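Local coordinates for NADPH-quinone reductase (Pediococcus pentosaceus ATCC 25745, PDB 3HA2), which probably acts as an FMN-binding NAD(P)H:quinone oxidoreductase, this chain being the flavodoxin-like part of a longer protein, at residues K93-V98 against E126-K131. Numbering follows the deposited sequence.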
loop_
_atom_site.group_PDB
_atom_site.type_symbol
_atom_site.label_atom_id
_atom_site.label_comp_id
_atom_site.label_asym_id
_atom_site.label_seq_id
_atom_site.Cartn_x
_atom_site.Cartn_y
_atom_site.Cartn_z
ATOM N N LYS A 93 -11.603 13.882 -12.751
ATOM C CA LYS A 93 -10.714 14.587 -11.818
ATOM C C LYS A 93 -9.283 14.099 -12.048
ATOM O O LYS A 93 -9.069 13.017 -12.617
ATOM C CB LYS A 93 -11.148 14.366 -10.355
ATOM C CG LYS A 93 -12.566 14.850 -10.049
ATOM C CD LYS A 93 -12.978 14.541 -8.592
ATOM C CE LYS A 93 -14.456 14.827 -8.367
ATOM N NZ LYS A 93 -14.721 16.306 -8.410
ATOM N N GLU A 94 -8.311 14.914 -11.641
ATOM C CA GLU A 94 -6.905 14.568 -11.778
ATOM C C GLU A 94 -6.436 14.044 -10.440
ATOM O O GLU A 94 -6.847 14.560 -9.400
ATOM C CB GLU A 94 -6.056 15.776 -12.199
ATOM C CG GLU A 94 -6.290 16.205 -13.645
ATOM C CD GLU A 94 -5.687 17.550 -13.982
ATOM O OE1 GLU A 94 -5.536 18.395 -13.086
ATOM O OE2 GLU A 94 -5.371 17.770 -15.172
ATOM N N LEU A 95 -5.604 13.000 -10.477
ATOM C CA LEU A 95 -5.005 12.449 -9.262
ATOM C C LEU A 95 -3.512 12.723 -9.331
ATOM O O LEU A 95 -2.867 12.340 -10.305
ATOM C CB LEU A 95 -5.220 10.944 -9.154
ATOM C CG LEU A 95 -4.625 10.316 -7.879
ATOM C CD1 LEU A 95 -5.325 10.861 -6.586
ATOM C CD2 LEU A 95 -4.666 8.780 -7.911
ATOM N N GLY A 96 -2.987 13.380 -8.302
ATOM C CA GLY A 96 -1.548 13.638 -8.183
ATOM C C GLY A 96 -1.005 13.019 -6.909
ATOM O O GLY A 96 -1.749 12.743 -5.954
ATOM N N ILE A 97 0.302 12.816 -6.892
ATOM C CA ILE A 97 0.990 12.199 -5.767
ATOM C C ILE A 97 2.212 13.043 -5.459
ATOM O O ILE A 97 3.056 13.276 -6.345
ATOM C CB ILE A 97 1.447 10.750 -6.129
ATOM C CG1 ILE A 97 0.243 9.864 -6.507
ATOM C CG2 ILE A 97 2.322 10.155 -4.984
ATOM C CD1 ILE A 97 -0.721 9.574 -5.376
ATOM N N VAL A 98 2.300 13.541 -4.226
ATOM C CA VAL A 98 3.537 14.180 -3.742
ATOM C C VAL A 98 4.119 13.244 -2.684
ATOM O O VAL A 98 3.640 13.221 -1.551
ATOM C CB VAL A 98 3.277 15.593 -3.168
ATOM C CG1 VAL A 98 4.605 16.231 -2.640
ATOM C CG2 VAL A 98 2.658 16.488 -4.266
ATOM N N GLU A 126 -1.927 4.433 -9.606
ATOM C CA GLU A 126 -2.209 4.526 -11.031
ATOM C C GLU A 126 -3.398 3.629 -11.384
ATOM O O GLU A 126 -4.293 4.039 -12.122
ATOM C CB GLU A 126 -0.959 4.155 -11.832
ATOM C CG GLU A 126 -1.073 4.367 -13.341
ATOM C CD GLU A 126 0.278 4.167 -14.054
ATOM O OE1 GLU A 126 1.320 3.993 -13.377
ATOM O OE2 GLU A 126 0.294 4.178 -15.305
ATOM N N ALA A 127 -3.402 2.409 -10.858
ATOM C CA ALA A 127 -4.518 1.489 -11.103
ATOM C C ALA A 127 -5.843 2.019 -10.519
ATOM O O ALA A 127 -6.909 1.871 -11.128
ATOM C CB ALA A 127 -4.190 0.097 -10.560
ATOM N N PHE A 128 -5.774 2.639 -9.349
ATOM C CA PHE A 128 -6.943 3.318 -8.777
ATOM C C PHE A 128 -7.486 4.403 -9.706
ATOM O O PHE A 128 -8.685 4.479 -9.978
ATOM C CB PHE A 128 -6.612 3.929 -7.408
ATOM C CG PHE A 128 -7.753 4.716 -6.809
ATOM C CD1 PHE A 128 -8.781 4.073 -6.135
ATOM C CD2 PHE A 128 -7.800 6.102 -6.927
ATOM C CE1 PHE A 128 -9.845 4.800 -5.581
ATOM C CE2 PHE A 128 -8.860 6.825 -6.375
ATOM C CZ PHE A 128 -9.865 6.174 -5.708
ATOM N N ALA A 129 -6.592 5.270 -10.168
ATOM C CA ALA A 129 -6.973 6.330 -11.094
ATOM C C ALA A 129 -7.604 5.758 -12.349
ATOM O O ALA A 129 -8.634 6.259 -12.803
ATOM C CB ALA A 129 -5.746 7.219 -11.425
ATOM N N ASN A 130 -7.006 4.698 -12.904
ATOM C CA ASN A 130 -7.555 4.065 -14.114
ATOM C C ASN A 130 -8.973 3.539 -13.838
ATOM O O ASN A 130 -9.905 3.763 -14.622
ATOM C CB ASN A 130 -6.635 2.919 -14.603
ATOM C CG ASN A 130 -5.324 3.415 -15.224
ATOM O OD1 ASN A 130 -4.334 2.668 -15.309
ATOM N ND2 ASN A 130 -5.300 4.677 -15.639
ATOM N N LYS A 131 -9.132 2.877 -12.697
ATOM C CA LYS A 131 -10.398 2.251 -12.337
ATOM C C LYS A 131 -11.518 3.261 -12.131
ATOM O O LYS A 131 -12.675 3.009 -12.497
ATOM C CB LYS A 131 -10.231 1.405 -11.083
ATOM C CG LYS A 131 -11.493 0.620 -10.663
ATOM C CD LYS A 131 -11.827 -0.462 -11.676
ATOM C CE LYS A 131 -12.787 -1.481 -11.093
ATOM N NZ LYS A 131 -12.941 -2.621 -12.037
#
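L95 meets the helix through a single methyl, CD2, which reaches both A129 and F128. The closer approach is methyl to methyl, L95 CD2 to A129 CB at 4.0 Å; the other brings L95 CD2 to F128 CD2 at 4.2 Å. Around the phenyl ring the methyl sits at the edge, close to the ring plane, so neither face of F128 is used by the leucine. All three CB atoms point toward the opposing segment, and no hydrogen bond crosses it: the evidence is for purely apolar packing, small in extent (109 Å² summed over both sides) but made by three buried residues. The leucine side chain leaves the strand toward the helix; chi1 of -179° sets CG beside the carbonyl carbon, and chi2 of 64° folds CD1 back beside CA, while CD2 stands anti to CA and so points at the helix. L95 and A129 are the nearest CA pair, 6.7 Å apart, and the short side chain of A129 is consistent with so close a passage. F128 also touches M78 and L90, and its ring makes an edge-to-face contact with W63 of the second subunit, so the same aromatic serves both the interior and the dimer interface. L95 also packs on L57 of the adjacent strand 54-60, while its backbone pairs with M135 and L137 on the other flank. Helix 123-131 thus lies over one face of the parallel sheet, just before strand 135-143, and L95 joins it to strand 94-101: the helix-on-sheet packing of a beta-alpha-beta crossover in a flavodoxin-like fold, with strand order 2-1-3-4-5.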